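PDB 6P0F: GTPase subunit of restriction endonuclease from Thermococcus gammatolerans, which probably recognises modified DNA through its N-terminal YTH-like domain as the GTPase subunit of an McrBC-type restriction system. Local coordinates for residues N19-R30 with L42-W53. Residues are numbered along the deposited sequence; the frame is centred on the assembly and turned at random.
Sequences NFEETILKGVKR and LDNCCSDVCYFW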
ATOM      1  N   ASN A  19      -5.712   9.428   4.944  1.00 19.02           N
ATOM      2  CA  ASN A  19      -6.431   8.303   4.350  1.00 20.56           C
ATOM      3  C   ASN A  19      -5.756   6.976   4.694  1.00 17.49           C
ATOM      4  O   ASN A  19      -6.432   5.982   4.984  1.00 17.26           O
ATOM      5  CB  ASN A  19      -6.488   8.484   2.834  1.00 19.63           C
ATOM      6  CG  ASN A  19      -7.407   9.635   2.413  1.00 23.90           C
ATOM      7  OD1 ASN A  19      -8.087  10.214   3.239  1.00 24.66           O
ATOM      8  ND2 ASN A  19      -7.414   9.947   1.137  1.00 25.49           N
ATOM      9  N   PHE A  20      -4.431   6.954   4.658  1.00 17.10           N
ATOM     10  CA  PHE A  20      -3.648   5.757   4.995  1.00 18.14           C
ATOM     11  C   PHE A  20      -3.842   5.344   6.447  1.00 19.30           C
ATOM     12  O   PHE A  20      -3.998   4.158   6.758  1.00 18.32           O
ATOM     13  CB  PHE A  20      -2.184   6.069   4.709  1.00 18.84           C
ATOM     14  CG  PHE A  20      -1.235   4.961   4.974  1.00 17.72           C
ATOM     15  CD1 PHE A  20      -1.144   3.890   4.104  1.00 18.96           C
ATOM     16  CD2 PHE A  20      -0.378   5.000   6.080  1.00 19.14           C
ATOM     17  CE1 PHE A  20      -0.215   2.861   4.346  1.00 19.36           C
ATOM     18  CE2 PHE A  20       0.555   3.991   6.301  1.00 21.57           C
ATOM     19  CZ  PHE A  20       0.621   2.932   5.432  1.00 19.24           C
ATOM     20  N   GLU A  21      -3.810   6.315   7.354  1.00 18.43           N
ATOM     21  CA  GLU A  21      -4.081   6.020   8.751  1.00 19.65           C
ATOM     22  C   GLU A  21      -5.463   5.403   8.915  1.00 18.52           C
ATOM     23  O   GLU A  21      -5.639   4.456   9.684  1.00 19.74           O
ATOM     24  CB  GLU A  21      -3.952   7.311   9.565  1.00 20.99           C
ATOM     25  CG  GLU A  21      -4.173   7.136  11.054  1.00 27.41           C
ATOM     26  CD  GLU A  21      -3.947   8.446  11.810  1.00 33.33           C
ATOM     27  OE1 GLU A  21      -4.584   9.448  11.433  1.00 32.21           O
ATOM     28  OE2 GLU A  21      -3.104   8.476  12.734  1.00 36.08           O
ATOM     29  N   GLU A  22      -6.443   5.897   8.159  1.00 17.51           N
ATOM     30  CA  GLU A  22      -7.799   5.422   8.326  1.00 18.38           C
ATOM     31  C   GLU A  22      -7.948   3.959   7.919  1.00 19.12           C
ATOM     32  O   GLU A  22      -8.544   3.164   8.652  1.00 19.46           O
ATOM     33  CB  GLU A  22      -8.767   6.296   7.537  1.00 21.64           C
ATOM     34  CG  GLU A  22     -10.195   5.843   7.693  1.00 24.75           C
ATOM     35  CD  GLU A  22     -10.806   6.264   9.051  1.00 26.92           C
ATOM     36  OE1 GLU A  22     -11.633   5.504   9.581  1.00 35.92           O
ATOM     37  OE2 GLU A  22     -10.456   7.377   9.534  1.00 35.71           O
ATOM     38  N   THR A  23      -7.468   3.584   6.734  1.00 16.83           N
ATOM     39  CA  THR A  23      -7.803   2.281   6.208  1.00 16.63           C
ATOM     40  C   THR A  23      -6.670   1.276   6.167  1.00 17.10           C
ATOM     41  O   THR A  23      -6.962   0.106   5.942  1.00 17.05           O
ATOM     42  CB  THR A  23      -8.399   2.381   4.797  1.00 17.90           C
ATOM     43  OG1 THR A  23      -7.481   3.000   3.904  1.00 16.91           O
ATOM     44  CG2 THR A  23      -9.707   3.200   4.828  1.00 20.74           C
ATOM     45  N   ILE A  24      -5.417   1.680   6.382  1.00 15.43           N
ATOM     46  CA  ILE A  24      -4.301   0.739   6.494  1.00 17.39           C
ATOM     47  C   ILE A  24      -3.812   0.610   7.925  1.00 17.89           C
ATOM     48  O   ILE A  24      -3.515  -0.497   8.386  1.00 18.92           O
ATOM     49  CB  ILE A  24      -3.144   1.125   5.547  1.00 17.68           C
ATOM     50  CG1 ILE A  24      -3.581   0.955   4.093  1.00 21.19           C
ATOM     51  CG2 ILE A  24      -1.909   0.292   5.833  1.00 18.00           C
ATOM     52  CD1 ILE A  24      -3.818  -0.496   3.698  1.00 20.02           C
ATOM     53  N   LEU A  25      -3.667   1.712   8.647  1.00 17.80           N
ATOM     54  CA  LEU A  25      -3.150   1.590  10.001  1.00 19.04           C
ATOM     55  C   LEU A  25      -4.238   1.213  10.989  1.00 20.95           C
ATOM     56  O   LEU A  25      -4.062   0.289  11.780  1.00 22.90           O
ATOM     57  CB  LEU A  25      -2.436   2.874  10.417  1.00 20.75           C
ATOM     58  CG  LEU A  25      -1.247   3.354   9.565  1.00 19.79           C
ATOM     59  CD1 LEU A  25      -0.609   4.573  10.161  1.00 24.22           C
ATOM     60  CD2 LEU A  25      -0.251   2.209   9.451  1.00 22.69           C
ATOM     61  N   LYS A  26      -5.394   1.864  10.924  1.00 18.36           N
ATOM     62  CA  LYS A  26      -6.522   1.526  11.771  1.00 21.16           C
ATOM     63  C   LYS A  26      -7.355   0.411  11.160  1.00 20.69           C
ATOM     64  O   LYS A  26      -7.568  -0.627  11.795  1.00 22.67           O
ATOM     65  CB  LYS A  26      -7.366   2.778  11.999  1.00 20.45           C
ATOM     66  CG  LYS A  26      -8.499   2.575  12.914  1.00 24.11           C
ATOM     67  CD  LYS A  26      -9.285   3.879  13.198  1.00 25.46           C
ATOM     68  CE  LYS A  26      -9.798   4.588  11.927  1.00 26.89           C
ATOM     69  NZ  LYS A  26     -10.786   3.773  11.106  1.00 25.50           N
ATOM     70  N   GLY A  27      -7.742   0.579   9.897  1.00 18.39           N
ATOM     71  CA  GLY A  27      -8.670  -0.332   9.269  1.00 17.71           C
ATOM     72  C   GLY A  27     -10.097   0.068   9.572  1.00 20.60           C
ATOM     73  O   GLY A  27     -10.376   0.956  10.388  1.00 19.55           O
ATOM     74  N   VAL A  28     -11.027  -0.612   8.903  1.00 19.60           N
ATOM     75  CA  VAL A  28     -12.438  -0.297   9.091  1.00 19.76           C
ATOM     76  C   VAL A  28     -13.216  -1.557   9.438  1.00 20.11           C
ATOM     77  O   VAL A  28     -12.906  -2.663   8.986  1.00 20.03           O
ATOM     78  CB  VAL A  28     -13.062   0.391   7.859  1.00 21.91           C
ATOM     79  CG1 VAL A  28     -12.290   1.637   7.454  1.00 27.31           C
ATOM     80  CG2 VAL A  28     -13.149  -0.545   6.690  1.00 26.56           C
ATOM     81  N   LYS A  29     -14.250  -1.391  10.262  1.00 20.06           N
ATOM     82  CA  LYS A  29     -15.111  -2.518  10.567  1.00 20.39           C
ATOM     83  C   LYS A  29     -15.736  -3.028   9.276  1.00 20.39           C
ATOM     84  O   LYS A  29     -16.057  -2.252   8.379  1.00 20.67           O
ATOM     85  CB  LYS A  29     -16.190  -2.094  11.560  1.00 22.25           C
ATOM     86  CG  LYS A  29     -15.632  -1.818  12.948  1.00 25.82           C
ATOM     87  CD  LYS A  29     -16.679  -1.254  13.898  1.00 33.46           C
ATOM     88  CE  LYS A  29     -16.006  -0.643  15.144  1.00 40.73           C
ATOM     89  NZ  LYS A  29     -16.981   0.033  16.071  1.00 46.09           N
ATOM     90  N   ARG A  30     -15.895  -4.340   9.182  1.00 20.50           N
ATOM     91  CA  ARG A  30     -16.454  -4.924   7.965  1.00 19.47           C
ATOM     92  C   ARG A  30     -17.818  -4.326   7.626  1.00 20.90           C
ATOM     93  O   ARG A  30     -18.139  -4.158   6.446  1.00 21.77           O
ATOM     94  CB  ARG A  30     -16.579  -6.440   8.132  1.00 23.42           C
ATOM     95  CG  ARG A  30     -17.216  -7.119   6.954  1.00 26.30           C
ATOM     96  CD  ARG A  30     -17.310  -8.645   7.154  1.00 27.45           C
ATOM     97  NE  ARG A  30     -18.285  -9.189   6.220  1.00 28.12           N
ATOM     98  CZ  ARG A  30     -18.165 -10.353   5.607  1.00 28.26           C
ATOM     99  NH1 ARG A  30     -17.128 -11.121   5.842  1.00 26.10           N
ATOM    100  NH2 ARG A  30     -19.094 -10.743   4.759  1.00 30.88           N
ATOM    101  N   LEU A  42     -15.122  -9.751   1.123  1.00 18.70           N
ATOM    102  CA  LEU A  42     -15.057  -9.547   2.565  1.00 21.04           C
ATOM    103  C   LEU A  42     -14.789 -10.855   3.306  1.00 19.85           C
ATOM    104  O   LEU A  42     -14.003 -10.895   4.262  1.00 21.82           O
ATOM    105  CB  LEU A  42     -16.356  -8.908   3.037  1.00 20.94           C
ATOM    106  CG  LEU A  42     -16.686  -7.557   2.418  1.00 22.82           C
ATOM    107  CD1 LEU A  42     -18.039  -7.078   2.917  1.00 24.41           C
ATOM    108  CD2 LEU A  42     -15.585  -6.570   2.761  1.00 23.58           C
ATOM    109  N   ASP A  43     -15.428 -11.941   2.876  1.00 20.22           N
ATOM    110  CA  ASP A  43     -15.224 -13.238   3.513  1.00 22.98           C
ATOM    111  C   ASP A  43     -13.780 -13.714   3.349  1.00 22.61           C
ATOM    112  O   ASP A  43     -13.164 -14.247   4.285  1.00 24.63           O
ATOM    113  CB  ASP A  43     -16.181 -14.263   2.902  1.00 21.97           C
ATOM    114  CG  ASP A  43     -17.647 -14.122   3.394  1.00 28.69           C
ATOM    115  OD1 ASP A  43     -17.924 -13.408   4.388  1.00 23.83           O
ATOM    116  OD2 ASP A  43     -18.524 -14.775   2.777  1.00 29.79           O
ATOM    117  N   ASN A  44     -13.244 -13.585   2.147  1.00 22.21           N
ATOM    118  CA  ASN A  44     -11.912 -14.103   1.874  1.00 21.68           C
ATOM    119  C   ASN A  44     -10.811 -13.247   2.487  1.00 24.70           C
ATOM    120  O   ASN A  44      -9.723 -13.764   2.764  1.00 25.07           O
ATOM    121  CB  ASN A  44     -11.709 -14.217   0.362  1.00 22.45           C
ATOM    122  CG  ASN A  44     -12.397 -15.432  -0.225  1.00 24.48           C
ATOM    123  OD1 ASN A  44     -13.047 -16.215   0.491  1.00 29.28           O
ATOM    124  ND2 ASN A  44     -12.300 -15.575  -1.539  1.00 37.15           N
ATOM    125  N   CYS A  45     -11.057 -11.944   2.699  1.00 22.52           N
ATOM    126  CA  CYS A  45      -9.974 -11.014   2.978  1.00 25.77           C
ATOM    127  C   CYS A  45     -10.091 -10.129   4.216  1.00 27.25           C
ATOM    128  O   CYS A  45      -9.144  -9.385   4.494  1.00 30.06           O
ATOM    129  CB  CYS A  45      -9.762 -10.097   1.764  1.00 27.33           C
ATOM    130  SG  CYS A  45      -9.118 -11.004   0.319  1.00 31.40           S
ATOM    131  N   CYS A  46     -11.196 -10.129   4.937  1.00 25.04           N
ATOM    132  CA  CYS A  46     -11.273  -9.385   6.192  1.00 23.22           C
ATOM    133  C   CYS A  46     -11.221 -10.403   7.323  1.00 28.31           C
ATOM    134  O   CYS A  46     -12.191 -11.126   7.547  1.00 33.53           O
ATOM    135  CB  CYS A  46     -12.539  -8.534   6.268  1.00 29.54           C
ATOM    136  SG  CYS A  46     -12.559  -7.283   5.010  1.00 30.31           S
ATOM    137  N   SER A  47     -10.072 -10.484   8.005  1.00 32.39           N
ATOM    138  CA  SER A  47      -9.892 -11.423   9.107  1.00 31.65           C
ATOM    139  C   SER A  47     -10.627 -10.962  10.362  1.00 32.02           C
ATOM    140  O   SER A  47     -11.101 -11.797  11.138  1.00 36.35           O
ATOM    141  CB  SER A  47      -8.392 -11.608   9.372  1.00 37.22           C
ATOM    142  OG  SER A  47      -8.158 -12.502  10.438  1.00 54.31           O
ATOM    143  N   ASP A  48     -10.773  -9.656  10.568  1.00 25.92           N
ATOM    144  CA  ASP A  48     -11.683  -9.145  11.588  1.00 26.77           C
ATOM    145  C   ASP A  48     -12.167  -7.781  11.116  1.00 30.85           C
ATOM    146  O   ASP A  48     -13.329  -7.610  10.734  1.00 32.52           O
ATOM    147  CB  ASP A  48     -11.036  -9.093  12.980  1.00 29.09           C
ATOM    148  CG  ASP A  48      -9.576  -8.627  12.978  1.00 35.61           C
ATOM    149  OD1 ASP A  48      -9.276  -7.531  12.469  1.00 33.86           O
ATOM    150  OD2 ASP A  48      -8.705  -9.341  13.564  1.00 34.10           O
ATOM    151  N   VAL A  49     -11.278  -6.809  11.127  1.00 25.09           N
ATOM    152  CA  VAL A  49     -11.523  -5.540  10.445  1.00 18.28           C
ATOM    153  C   VAL A  49     -10.922  -5.664   9.052  1.00 22.94           C
ATOM    154  O   VAL A  49     -10.214  -6.638   8.754  1.00 26.14           O
ATOM    155  CB  VAL A  49     -10.951  -4.362  11.242  1.00 27.67           C
ATOM    156  CG1 VAL A  49     -11.550  -4.384  12.658  1.00 28.81           C
ATOM    157  CG2 VAL A  49      -9.481  -4.430  11.298  1.00 30.52           C
ATOM    158  N   CYS A  50     -11.206  -4.703   8.190  1.00 19.57           N
ATOM    159  CA  CYS A  50     -10.717  -4.708   6.821  1.00 19.39           C
ATOM    160  C   CYS A  50      -9.635  -3.653   6.635  1.00 20.55           C
ATOM    161  O   CYS A  50      -9.739  -2.539   7.148  1.00 19.39           O
ATOM    162  CB  CYS A  50     -11.834  -4.424   5.814  1.00 20.48           C
ATOM    163  SG  CYS A  50     -13.245  -5.547   5.926  1.00 23.00           S
ATOM    164  N   TYR A  51      -8.616  -4.006   5.861  1.00 16.94           N
ATOM    165  CA  TYR A  51      -7.515  -3.102   5.553  1.00 15.66           C
ATOM    166  C   TYR A  51      -7.423  -2.956   4.046  1.00 18.78           C
ATOM    167  O   TYR A  51      -7.378  -3.951   3.330  1.00 18.98           O
ATOM    168  CB  TYR A  51      -6.183  -3.637   6.081  1.00 18.10           C
ATOM    169  CG  TYR A  51      -6.168  -3.803   7.574  1.00 18.24           C
ATOM    170  CD1 TYR A  51      -5.918  -2.719   8.400  1.00 17.81           C
ATOM    171  CD2 TYR A  51      -6.433  -5.025   8.152  1.00 22.18           C
ATOM    172  CE1 TYR A  51      -5.943  -2.838   9.763  1.00 19.14           C
ATOM    173  CE2 TYR A  51      -6.440  -5.169   9.542  1.00 22.27           C
ATOM    174  CZ  TYR A  51      -6.184  -4.063  10.334  1.00 24.90           C
ATOM    175  OH  TYR A  51      -6.177  -4.145  11.711  1.00 27.59           O
ATOM    176  N   PHE A  52      -7.350  -1.726   3.554  1.00 18.12           N
ATOM    177  CA  PHE A  52      -7.304  -1.565   2.110  1.00 17.97           C
ATOM    178  C   PHE A  52      -6.739  -0.195   1.752  1.00 19.41           C
ATOM    179  O   PHE A  52      -6.764   0.742   2.549  1.00 18.11           O
ATOM    180  CB  PHE A  52      -8.697  -1.780   1.480  1.00 16.58           C
ATOM    181  CG  PHE A  52      -9.764  -0.778   1.909  1.00 16.10           C
ATOM    182  CD1 PHE A  52     -10.429  -0.924   3.113  1.00 19.57           C
ATOM    183  CD2 PHE A  52     -10.111   0.289   1.097  1.00 21.31           C
ATOM    184  CE1 PHE A  52     -11.402   0.001   3.492  1.00 21.40           C
ATOM    185  CE2 PHE A  52     -11.083   1.183   1.483  1.00 21.58           C
ATOM    186  CZ  PHE A  52     -11.700   1.047   2.682  1.00 23.18           C
ATOM    187  N   TRP A  53      -6.219  -0.117   0.533  1.00 19.02           N
ATOM    188  CA  TRP A  53      -5.653   1.095  -0.032  1.00 19.36           C
ATOM    189  C   TRP A  53      -6.214   1.242  -1.437  1.00 21.11           C
ATOM    190  O   TRP A  53      -6.759   0.301  -1.999  1.00 22.39           O
ATOM    191  CB  TRP A  53      -4.128   1.025  -0.032  1.00 18.56           C
ATOM    192  CG  TRP A  53      -3.492   2.316  -0.460  1.00 20.04           C
ATOM    193  CD1 TRP A  53      -2.682   2.527  -1.542  1.00 22.12           C
ATOM    194  CD2 TRP A  53      -3.652   3.596   0.175  1.00 19.24           C
ATOM    195  NE1 TRP A  53      -2.341   3.863  -1.628  1.00 22.70           N
ATOM    196  CE2 TRP A  53      -2.900   4.530  -0.570  1.00 23.19           C
ATOM    197  CE3 TRP A  53      -4.354   4.034   1.291  1.00 21.68           C
ATOM    198  CZ2 TRP A  53      -2.852   5.893  -0.227  1.00 22.25           C
ATOM    199  CZ3 TRP A  53      -4.276   5.382   1.640  1.00 24.85           C
ATOM    200  CH2 TRP A  53      -3.510   6.280   0.889  1.00 24.13           C
TER
HETATM  201  O   HOH W   1      -5.878  -2.029  13.325  0.50 27.42           O
HETATM  202  O   HOH W   2     -15.002  -5.846  11.271  1.00 29.77           O
HETATM  203  O   HOH W   3     -15.083 -11.248   7.757  1.00 35.01           O
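R30 holds CG opposite its own backbone N (chi1 177°) and runs extended to NE, which carries its guanidinium over L42 to D43. T23 has OG1 between its backbone N and carbonyl carbon, a rotation that turns the hydroxyl to F52 O.

NH1 and NH2 of R30 form a salt bridge with D43, both donating to OD1, with NH1 2.8 Å from D43 OD1. The carboxylate lies 43° from the guanidinium plane. CB of L42 covers one face of the guanidinium, 3.5 Å from R30 CZ. NE pairs with E34, and a water links NH1 to C46 O. A leucine here would probably leave both D43 and E34 without their cationic mate in this contact.

T23 and F52 bond twice. OG1 donates to F52 O at 2.7 Å, nearly along the C=O axis, and F52 N donates to T23 O. CB of T23 sits over the F52 ring face as a CH-pi contact, while V28 CG2 meets the ring edge.

In this YTH domain, helix 15-26 packs against strand 49-55 of the mixed sheet. After the helix, the short strand 28-29 pairs with 49-55 through V28 and C50, an antiparallel hydrogen-bonded pair. C50 N bonds to V28 O at 2.8 Å, almost straight. The C46–C50 disulfide ties this strand to the residue just after helix 39-45.

G27 turns out of the helix with positive phi, and its CA lies 3.7 Å from Y51 CE1. A water joins K26 O to Y51 OH. At the far end, the edge of F20 points at the face of W53, planes at 82°, and I24 CD1 packs on W53 CB.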